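Local coordinates for protein C-type lectin domain family 4, member b1 (Mus musculus, PDB 6LKR) that binds calcium as a C-type lectin receptor of the immune system and probably recognises phosphoglycolipids derived from pathogens, at residues 61-66 with 123-128; 102-107 with 114-119; 74-79 with 94-99. All blocks are in the same frame, centred on the assembly; numbering follows the deposited sequence.

Interaction 1 of 3, residues 61-66 with 123-128; sequences HAAYFI and LKQKSV
The ring of F65 carries the methylene stem of Q125 on one face: CG of Q125 lies 3.8 Å from the centroid of the F65 ring, displaced toward the rim on the side of CE2 and CZ. With CG anti to the carbonyl carbon (chi1 -47°), the stem of Q125 lies over the ring; the bend at chi2 then turns the amide away toward A63, its plane 81° from that of the ring. OE1 of Q125 ends beside the methyl of A63. At the rim of the same ring, near its plane, the carbonyl of L123 points at the aromatic hydrogens, with L123 O 3.2 Å from CZ of F65. This oxygen is buried without a conventional donor, so the polarised C-H edge is the nearest thing to a partner that F65 gives it. W28 meets the F65 ring edge-to-face.

The backbones beneath these side chains pair in parallel, Y64 with K126 and F65 with S127. In the C-type lectin fold this parallel pairing joins the C-terminal strand 126-132, itself antiparallel to strand 15-18, to the central strand 64-70. The nearly straight bond from F65 N to K126 O (2.9 Å, 164°) is the firmer of two; the one from K126 N to A63 O is weak, 3.2 Å long and bent.

On the sheet face opposite F65, Y64 lies obliquely across K126, with CD2 of Y64 3.5 Å from CB of K126. The modelled lysine chain then runs past the methyl of A62, and its NZ bonds to the carbonyl of S24. S127 O sits at the edge of the tyrosine ring, and CG2 of V128 approaches CB of Y64 to 3.8 Å. The phenol oxygen of Y64 is held by the backbone N of D59.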
loop_
_atom_site.group_PDB
_atom_site.type_symbol
_atom_site.label_atom_id
_atom_site.label_comp_id
_atom_site.label_asym_id
_atom_site.label_seq_id
_atom_site.Cartn_x
_atom_site.Cartn_y
_atom_site.Cartn_z
ATOM N N HIS A 61 17.987 18.051 11.087
ATOM C CA HIS A 61 17.875 19.533 11.019
ATOM C C HIS A 61 16.904 19.974 9.919
ATOM O O HIS A 61 16.714 21.193 9.796
ATOM C CB HIS A 61 19.250 20.186 10.818
ATOM C CG HIS A 61 20.231 19.820 11.878
ATOM N ND1 HIS A 61 19.980 20.041 13.220
ATOM C CD2 HIS A 61 21.443 19.228 11.805
ATOM C CE1 HIS A 61 21.002 19.606 13.929
ATOM N NE2 HIS A 61 21.910 19.104 13.086
ATOM N N ALA A 62 16.299 19.050 9.160
ATOM C CA ALA A 62 15.430 19.395 8.008
ATOM C C ALA A 62 14.045 18.753 8.153
ATOM O O ALA A 62 13.922 17.721 8.828
ATOM C CB ALA A 62 16.098 18.988 6.724
ATOM N N ALA A 63 13.035 19.375 7.543
ATOM C CA ALA A 63 11.654 18.852 7.436
ATOM C C ALA A 63 11.445 18.350 6.009
ATOM O O ALA A 63 11.995 18.951 5.071
ATOM C CB ALA A 63 10.650 19.914 7.809
ATOM N N TYR A 64 10.716 17.250 5.845
ATOM C CA TYR A 64 10.564 16.596 4.526
ATOM C C TYR A 64 9.098 16.309 4.261
ATOM O O TYR A 64 8.449 15.678 5.112
ATOM C CB TYR A 64 11.342 15.286 4.471
ATOM C CG TYR A 64 12.821 15.425 4.703
ATOM C CD1 TYR A 64 13.322 15.601 5.981
ATOM C CD2 TYR A 64 13.721 15.333 3.652
ATOM C CE1 TYR A 64 14.681 15.704 6.211
ATOM C CE2 TYR A 64 15.086 15.425 3.867
ATOM C CZ TYR A 64 15.564 15.615 5.150
ATOM O OH TYR A 64 16.898 15.691 5.400
ATOM N N PHE A 65 8.618 16.730 3.101
ATOM C CA PHE A 65 7.286 16.333 2.593
ATOM C C PHE A 65 7.233 14.808 2.444
ATOM O O PHE A 65 8.183 14.183 1.910
ATOM C CB PHE A 65 6.975 17.036 1.272
ATOM C CG PHE A 65 6.434 18.432 1.421
ATOM C CD1 PHE A 65 5.379 18.697 2.281
ATOM C CD2 PHE A 65 6.975 19.485 0.696
ATOM C CE1 PHE A 65 4.871 19.979 2.401
ATOM C CE2 PHE A 65 6.476 20.772 0.834
ATOM C CZ PHE A 65 5.422 21.015 1.683
ATOM N N ILE A 66 6.133 14.223 2.914
ATOM C CA ILE A 66 5.750 12.808 2.649
ATOM C C ILE A 66 4.510 12.805 1.750
ATOM O O ILE A 66 3.899 13.883 1.560
ATOM C CB ILE A 66 5.549 12.038 3.969
ATOM C CG1 ILE A 66 4.293 12.485 4.720
ATOM C CG2 ILE A 66 6.788 12.166 4.841
ATOM C CD1 ILE A 66 3.931 11.592 5.877
ATOM N N LEU A 123 4.236 25.933 1.348
ATOM C CA LEU A 123 5.544 26.098 2.034
ATOM C C LEU A 123 6.550 25.171 1.357
ATOM O O LEU A 123 6.157 24.060 0.957
ATOM C CB LEU A 123 5.413 25.779 3.524
ATOM C CG LEU A 123 4.527 26.728 4.329
ATOM C CD1 LEU A 123 4.540 26.343 5.803
ATOM C CD2 LEU A 123 4.961 28.179 4.150
ATOM N N LYS A 124 7.780 25.642 1.173
ATOM C CA LYS A 124 8.850 24.857 0.514
ATOM C C LYS A 124 9.526 23.999 1.582
ATOM O O LYS A 124 9.878 24.535 2.651
ATOM C CB LYS A 124 9.820 25.788 -0.221
ATOM C CG LYS A 124 9.177 26.573 -1.360
ATOM C CD LYS A 124 9.925 27.829 -1.767
ATOM C CE LYS A 124 10.775 27.654 -3.007
ATOM N NZ LYS A 124 10.828 28.904 -3.804
ATOM N N GLN A 125 9.659 22.700 1.324
ATOM C CA GLN A 125 10.389 21.779 2.225
ATOM C C GLN A 125 11.257 20.860 1.370
ATOM O O GLN A 125 11.124 20.877 0.121
ATOM C CB GLN A 125 9.434 20.931 3.072
ATOM C CG GLN A 125 8.301 21.705 3.738
ATOM C CD GLN A 125 8.744 22.607 4.867
ATOM O OE1 GLN A 125 9.858 22.520 5.364
ATOM N NE2 GLN A 125 7.872 23.519 5.266
ATOM N N LYS A 126 12.096 20.073 2.028
ATOM C CA LYS A 126 12.801 18.931 1.401
ATOM C C LYS A 126 11.754 17.840 1.146
ATOM O O LYS A 126 10.570 18.070 1.445
ATOM C CB LYS A 126 13.959 18.502 2.306
ATOM C CG LYS A 126 14.913 19.636 2.668
ATOM C CD LYS A 126 16.304 19.180 3.059
ATOM C CE LYS A 126 17.304 20.317 3.123
ATOM N NZ LYS A 126 17.612 20.852 1.777
ATOM N N SER A 127 12.162 16.709 0.599
ATOM C CA SER A 127 11.222 15.604 0.316
ATOM C C SER A 127 11.987 14.291 0.287
ATOM O O SER A 127 13.228 14.323 0.299
ATOM C CB SER A 127 10.480 15.860 -0.972
ATOM O OG SER A 127 11.386 16.145 -2.026
ATOM N N VAL A 128 11.241 13.190 0.271
ATOM C CA VAL A 128 11.775 11.803 0.133
ATOM C C VAL A 128 10.867 11.053 -0.844
ATOM O O VAL A 128 9.632 11.159 -0.685
ATOM C CB VAL A 128 11.849 11.058 1.481
ATOM C CG1 VAL A 128 12.964 10.023 1.474
ATOM C CG2 VAL A 128 12.006 11.996 2.664
#

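Interaction 2 of 3, residues 102-107 with 114-119; sequences KCVTVY and WGWNDI. With CA (calcium ion), chain D.
V104, V106 and W116 mesh on the buried face of an antiparallel beta hairpin, the C-type lectin hairpin that carries the Trp-Asn-Asp sequence of the calcium site in W116, N117 and D118. CG1 of V104 rests 3.8 Å from CB of W116. V106 has CG2 anti to its own amide nitrogen, and the branch thus serves two indoles: it meets the edge of the W116 ring in plane, at CD1, and packs obliquely on CE3 of W114, 3.9 Å away. Helix 48-56 closes over this side and supplies Q51 as a partner for NE1 of W116. W114 also swings across Y107, its CE3 3.4 Å from the carbonyl carbon of Y107.

Paired backbone bonds at C103/I119, T105/N117 and Y107/G115 hold the strands together; T105 N to N117 O is 2.8 Å and almost linear at 170°. C103 is further tied to C121 by a disulfide.

The face of T105 and I119 is buried too, CG2 of T105 meeting CD1 of I119, though this closeness is doubtful because T105 has a second conformer. Packing opens out at the partly exposed Y107 and N117 end. There CE1, at the edge of the Y107 ring, lies 3.8 Å from CB of N117, and N117 goes on to the calcium ion, where E95, S97, E101, D118 and two waters complete the shell. D118, on the valine face, directs OD2 to R74. It grips calcium twice, through OD1 at 2.3 Å and through its backbone O at 2.4 Å, a carbonyl directed away from strand 103-107.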
loop_
_atom_site.group_PDB
_atom_site.type_symbol
_atom_site.label_atom_id
_atom_site.label_comp_id
_atom_site.label_asym_id
_atom_site.label_seq_id
_atom_site.Cartn_x
_atom_site.Cartn_y
_atom_site.Cartn_z
ATOM N N LYS A 102 -3.102 21.080 4.421
ATOM C CA LYS A 102 -3.584 19.924 3.615
ATOM C C LYS A 102 -2.444 18.960 3.246
ATOM O O LYS A 102 -2.753 17.873 2.740
ATOM C CB LYS A 102 -4.310 20.436 2.370
ATOM C CG LYS A 102 -5.559 21.262 2.653
ATOM C CD LYS A 102 -6.614 20.498 3.418
ATOM C CE LYS A 102 -7.962 21.181 3.433
ATOM N NZ LYS A 102 -8.859 20.585 4.454
ATOM N N CYS A 103 -1.188 19.320 3.502
ATOM C CA CYS A 103 -0.002 18.495 3.166
ATOM C C CYS A 103 0.746 18.152 4.451
ATOM O O CYS A 103 0.438 18.742 5.507
ATOM C CB CYS A 103 0.898 19.197 2.156
ATOM S SG CYS A 103 0.127 19.321 0.522
ATOM N N VAL A 104 1.644 17.176 4.375
ATOM C CA VAL A 104 2.239 16.534 5.579
ATOM C C VAL A 104 3.752 16.487 5.417
ATOM O O VAL A 104 4.240 16.101 4.336
ATOM C CB VAL A 104 1.637 15.142 5.840
ATOM C CG1 VAL A 104 2.218 14.483 7.083
ATOM C CG2 VAL A 104 0.127 15.228 5.963
ATOM N N THR A 105 4.453 16.897 6.470
ATOM C CA THR A 105 5.928 16.786 6.562
ATOM C C THR A 105 6.293 15.865 7.717
ATOM O O THR A 105 5.453 15.673 8.625
ATOM C CB THR A 105 6.615 18.135 6.790
ATOM O OG1 THR A 105 5.997 18.770 7.912
ATOM C CG2 THR A 105 6.545 19.015 5.568
ATOM N N VAL A 106 7.489 15.302 7.650
ATOM C CA VAL A 106 8.070 14.537 8.777
ATOM C C VAL A 106 9.273 15.361 9.230
ATOM O O VAL A 106 10.028 15.853 8.369
ATOM C CB VAL A 106 8.406 13.087 8.381
ATOM C CG1 VAL A 106 9.412 13.022 7.241
ATOM C CG2 VAL A 106 8.888 12.284 9.576
ATOM N N TYR A 107 9.417 15.556 10.536
ATOM C CA TYR A 107 10.522 16.359 11.108
ATOM C C TYR A 107 10.815 15.858 12.518
ATOM O O TYR A 107 10.015 15.101 13.103
ATOM C CB TYR A 107 10.199 17.853 11.044
ATOM C CG TYR A 107 9.399 18.401 12.199
ATOM C CD1 TYR A 107 8.015 18.358 12.204
ATOM C CD2 TYR A 107 10.034 19.015 13.266
ATOM C CE1 TYR A 107 7.282 18.887 13.256
ATOM C CE2 TYR A 107 9.318 19.544 14.328
ATOM C CZ TYR A 107 7.937 19.482 14.322
ATOM O OH TYR A 107 7.242 19.998 15.373
ATOM N N TRP A 114 11.249 11.659 15.541
ATOM C CA TRP A 114 10.595 11.969 14.248
ATOM C C TRP A 114 9.082 11.830 14.390
ATOM O O TRP A 114 8.611 10.962 15.156
ATOM C CB TRP A 114 11.138 11.062 13.150
ATOM C CG TRP A 114 12.560 11.347 12.798
ATOM C CD1 TRP A 114 13.671 10.720 13.282
ATOM C CD2 TRP A 114 13.023 12.320 11.847
ATOM N NE1 TRP A 114 14.793 11.234 12.691
ATOM C CE2 TRP A 114 14.429 12.215 11.807
ATOM C CE3 TRP A 114 12.387 13.245 11.008
ATOM C CZ2 TRP A 114 15.206 13.008 10.963
ATOM C CZ3 TRP A 114 13.157 14.039 10.189
ATOM C CH2 TRP A 114 14.549 13.919 10.169
ATOM N N GLY A 115 8.349 12.656 13.654
ATOM C CA GLY A 115 6.883 12.616 13.634
ATOM C C GLY A 115 6.351 13.457 12.497
ATOM O O GLY A 115 7.130 14.245 11.915
ATOM N N TRP A 116 5.066 13.293 12.197
ATOM C CA TRP A 116 4.395 14.003 11.086
ATOM C C TRP A 116 3.734 15.287 11.600
ATOM O O TRP A 116 3.255 15.314 12.753
ATOM C CB TRP A 116 3.342 13.132 10.414
ATOM C CG TRP A 116 3.797 11.801 9.910
ATOM C CD1 TRP A 116 5.067 11.337 9.710
ATOM C CD2 TRP A 116 2.912 10.742 9.526
ATOM N NE1 TRP A 116 5.024 10.054 9.226
ATOM C CE2 TRP A 116 3.716 9.666 9.099
ATOM C CE3 TRP A 116 1.520 10.615 9.486
ATOM C CZ2 TRP A 116 3.163 8.470 8.649
ATOM C CZ3 TRP A 116 0.977 9.429 9.050
ATOM C CH2 TRP A 116 1.790 8.376 8.632
ATOM N N ASN A 117 3.646 16.269 10.713
ATOM C CA ASN A 117 3.022 17.589 10.950
ATOM C C ASN A 117 2.233 17.942 9.693
ATOM O O ASN A 117 2.819 17.848 8.589
ATOM C CB ASN A 117 4.100 18.624 11.272
ATOM C CG ASN A 117 3.573 20.033 11.429
ATOM O OD1 ASN A 117 2.466 20.244 11.922
ATOM N ND2 ASN A 117 4.381 21.009 11.052
ATOM N N ASP A 118 0.969 18.336 9.838
ATOM C CA ASP A 118 0.227 18.961 8.715
ATOM C C ASP A 118 0.777 20.382 8.553
ATOM O O ASP A 118 1.046 21.051 9.568
ATOM C CB ASP A 118 -1.290 18.857 8.884
ATOM C CG ASP A 118 -1.849 19.564 10.109
ATOM O OD1 ASP A 118 -1.082 19.772 11.091
ATOM O OD2 ASP A 118 -3.042 19.890 10.075
ATOM N N ILE A 119 1.058 20.790 7.317
ATOM C CA ILE A 119 1.532 22.169 7.000
ATOM C C ILE A 119 0.876 22.606 5.697
ATOM O O ILE A 119 0.305 21.754 5.005
ATOM C CB ILE A 119 3.065 22.277 6.899
ATOM C CG1 ILE A 119 3.633 21.429 5.759
ATOM C CG2 ILE A 119 3.733 21.965 8.228
ATOM C CD1 ILE A 119 5.017 21.884 5.334
HETATM CA CA CA D . 0.296 21.452 11.790
HETATM O O HOH W 1 1.481 22.637 13.817
HETATM O O HOH W 2 1.582 23.354 11.593
#

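Interaction 3 of 3, residues 74-79 with 94-99; sequences RQWQWV and GEPSSD. With CA (calcium ion), chain D.
R74 reaches across to the calcium-binding loop of the C-type lectin fold, in which E95, P96 and S97 form a Glu-Pro-Ser sequence with a cis peptide bond before the proline, at the place where mannose-binding relatives carry Glu-Pro-Asn.

Flat packing holds the arginine. Its chain turns at chi2 and again at chi3 (76°), bringing the guanidinium between CZ2 of W76, over the centre of one face, and CA of D99 toward the rim of the other. P96 leans on both partners: its CG lies 3.7 Å from CZ2 of W76, and its CB 3.4 Å from NH1 of R74.

The ionic part is a salt bridge from NE of R74 to OD1 of D99 (3.3 Å), with guanidinium and carboxylate planes 79° apart and hence no side-by-side pairing. The carbonyl O of S98 lies 3.0 Å from NH1 of R74. NH2 of R74 has further partners in E101 O and D70, while D99 is shared with H73 and K102. Together with the packing on both faces, these partners would fix the rotation of the guanidinium.

Metal bonds occupy the far side of the loop. S97 OG binds the calcium ion at 2.5 Å, as does E95 OE1; the second carboxylate oxygen, E95 OE2, instead accepts a 2.6 Å hydrogen bond from water 1, itself a calcium ligand.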
loop_
_atom_site.group_PDB
_atom_site.type_symbol
_atom_site.label_atom_id
_atom_site.label_comp_id
_atom_site.label_asym_id
_atom_site.label_seq_id
_atom_site.Cartn_x
_atom_site.Cartn_y
_atom_site.Cartn_z
ATOM N N ARG A 74 -9.558 16.292 6.987
ATOM C CA ARG A 74 -8.784 15.220 7.662
ATOM C C ARG A 74 -9.030 13.900 6.921
ATOM O O ARG A 74 -8.944 12.843 7.564
ATOM C CB ARG A 74 -9.165 15.120 9.147
ATOM C CG ARG A 74 -9.283 16.457 9.874
ATOM C CD ARG A 74 -7.988 17.235 10.040
ATOM N NE ARG A 74 -7.549 17.882 8.809
ATOM C CZ ARG A 74 -6.438 18.598 8.673
ATOM N NH1 ARG A 74 -5.649 18.816 9.709
ATOM N NH2 ARG A 74 -6.119 19.100 7.493
ATOM N N GLN A 75 -9.364 13.963 5.630
ATOM C CA GLN A 75 -9.531 12.768 4.760
ATOM C C GLN A 75 -8.182 12.502 4.074
ATOM O O GLN A 75 -8.057 12.731 2.851
ATOM C CB GLN A 75 -10.735 12.983 3.844
ATOM C CG GLN A 75 -12.030 13.074 4.647
ATOM C CD GLN A 75 -13.196 13.631 3.872
ATOM O OE1 GLN A 75 -13.493 14.825 3.933
ATOM N NE2 GLN A 75 -13.852 12.758 3.125
ATOM N N TRP A 76 -7.215 12.061 4.877
ATOM C CA TRP A 76 -5.811 11.803 4.471
ATOM C C TRP A 76 -5.788 10.705 3.409
ATOM O O TRP A 76 -6.440 9.670 3.589
ATOM C CB TRP A 76 -4.955 11.459 5.696
ATOM C CG TRP A 76 -5.022 12.516 6.753
ATOM C CD1 TRP A 76 -5.673 12.448 7.952
ATOM C CD2 TRP A 76 -4.476 13.844 6.672
ATOM N NE1 TRP A 76 -5.546 13.629 8.629
ATOM C CE2 TRP A 76 -4.811 14.502 7.874
ATOM C CE3 TRP A 76 -3.705 14.526 5.726
ATOM C CZ2 TRP A 76 -4.420 15.811 8.140
ATOM C CZ3 TRP A 76 -3.313 15.818 5.992
ATOM C CH2 TRP A 76 -3.668 16.453 7.182
ATOM N N GLN A 77 -5.047 10.943 2.335
ATOM C CA GLN A 77 -4.877 9.987 1.225
ATOM C C GLN A 77 -3.387 9.921 0.898
ATOM O O GLN A 77 -2.736 10.990 0.882
ATOM C CB GLN A 77 -5.726 10.435 0.036
ATOM C CG GLN A 77 -5.787 9.435 -1.112
ATOM C CD GLN A 77 -6.883 9.787 -2.094
ATOM O OE1 GLN A 77 -8.069 9.644 -1.804
ATOM N NE2 GLN A 77 -6.494 10.280 -3.260
ATOM N N TRP A 78 -2.874 8.710 0.684
ATOM C CA TRP A 78 -1.498 8.482 0.180
ATOM C C TRP A 78 -1.474 8.774 -1.320
ATOM O O TRP A 78 -2.486 8.508 -1.986
ATOM C CB TRP A 78 -1.038 7.055 0.485
ATOM C CG TRP A 78 -0.865 6.793 1.945
ATOM C CD1 TRP A 78 -1.620 5.974 2.734
ATOM C CD2 TRP A 78 0.126 7.380 2.805
ATOM N NE1 TRP A 78 -1.152 5.995 4.023
ATOM C CE2 TRP A 78 -0.085 6.854 4.098
ATOM C CE3 TRP A 78 1.181 8.281 2.607
ATOM C CZ2 TRP A 78 0.702 7.223 5.187
ATOM C CZ3 TRP A 78 1.961 8.639 3.683
ATOM C CH2 TRP A 78 1.718 8.122 4.956
ATOM N N VAL A 79 -0.349 9.265 -1.839
ATOM C CA VAL A 79 -0.234 9.660 -3.275
ATOM C C VAL A 79 -0.371 8.434 -4.189
ATOM O O VAL A 79 -0.680 8.645 -5.361
ATOM C CB VAL A 79 1.067 10.425 -3.567
ATOM C CG1 VAL A 79 1.005 11.830 -2.995
ATOM C CG2 VAL A 79 2.306 9.682 -3.081
ATOM N N GLY A 94 -0.196 16.821 19.242
ATOM C CA GLY A 94 -0.889 18.055 18.820
ATOM C C GLY A 94 -1.039 18.170 17.307
ATOM O O GLY A 94 -1.518 19.211 16.851
ATOM N N GLU A 95 -0.647 17.150 16.538
ATOM C CA GLU A 95 -0.827 17.130 15.063
ATOM C C GLU A 95 -1.768 15.984 14.716
ATOM O O GLU A 95 -1.831 14.981 15.426
ATOM C CB GLU A 95 0.513 16.969 14.338
ATOM C CG GLU A 95 1.552 18.012 14.716
ATOM C CD GLU A 95 1.182 19.459 14.428
ATOM O OE1 GLU A 95 0.348 19.713 13.525
ATOM O OE2 GLU A 95 1.742 20.338 15.098
ATOM N N PRO A 96 -2.548 16.075 13.623
ATOM C CA PRO A 96 -2.685 17.295 12.827
ATOM C C PRO A 96 -3.332 18.440 13.621
ATOM O O PRO A 96 -3.999 18.151 14.591
ATOM C CB PRO A 96 -3.628 16.892 11.683
ATOM C CG PRO A 96 -3.643 15.386 11.684
ATOM C CD PRO A 96 -3.339 14.956 13.098
ATOM N N SER A 97 -3.118 19.687 13.200
ATOM C CA SER A 97 -3.462 20.900 13.982
ATOM C C SER A 97 -4.490 21.789 13.266
ATOM O O SER A 97 -5.180 22.537 13.977
ATOM C CB SER A 97 -2.217 21.666 14.336
ATOM O OG SER A 97 -1.591 22.197 13.179
ATOM N N SER A 98 -4.622 21.737 11.938
ATOM C CA SER A 98 -5.463 22.725 11.209
ATOM C C SER A 98 -6.033 22.161 9.905
ATOM O O SER A 98 -5.258 21.675 9.064
ATOM C CB SER A 98 -4.694 23.982 10.941
ATOM O OG SER A 98 -5.452 24.849 10.108
ATOM N N ASP A 99 -7.335 22.349 9.691
ATOM C CA ASP A 99 -8.001 21.945 8.429
ATOM C C ASP A 99 -7.486 22.785 7.254
ATOM O O ASP A 99 -7.718 22.352 6.130
ATOM C CB ASP A 99 -9.522 22.005 8.515
ATOM C CG ASP A 99 -10.180 21.089 7.501
ATOM O OD1 ASP A 99 -9.706 19.943 7.359
ATOM O OD2 ASP A 99 -11.152 21.532 6.843
HETATM CA CA CA D . 0.296 21.452 11.790
HETATM O O HOH W 1 1.481 22.637 13.817
HETATM O O HOH W 2 1.582 23.354 11.593
#

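From the N terminus, residues 61-66 open the longest loop, which interaction 1 closes only at 123-128; the other two contacts nest inside it. Interaction 3 comes first, joining 74-79 to 94-99 around a long connection without helix or strand. It is complete before interaction 2 begins, so the two follow in series, the latter being the short hairpin of 102-107 and 114-119. Strand 64-70 borders strand 103-109, with Y64 O receiving V106 N, and this brings interactions 1 and 2 into one sheet. Interactions 2 and 3 converge on the same calcium ion, each giving two residues, and E101, between them in sequence, completes the protein ligands.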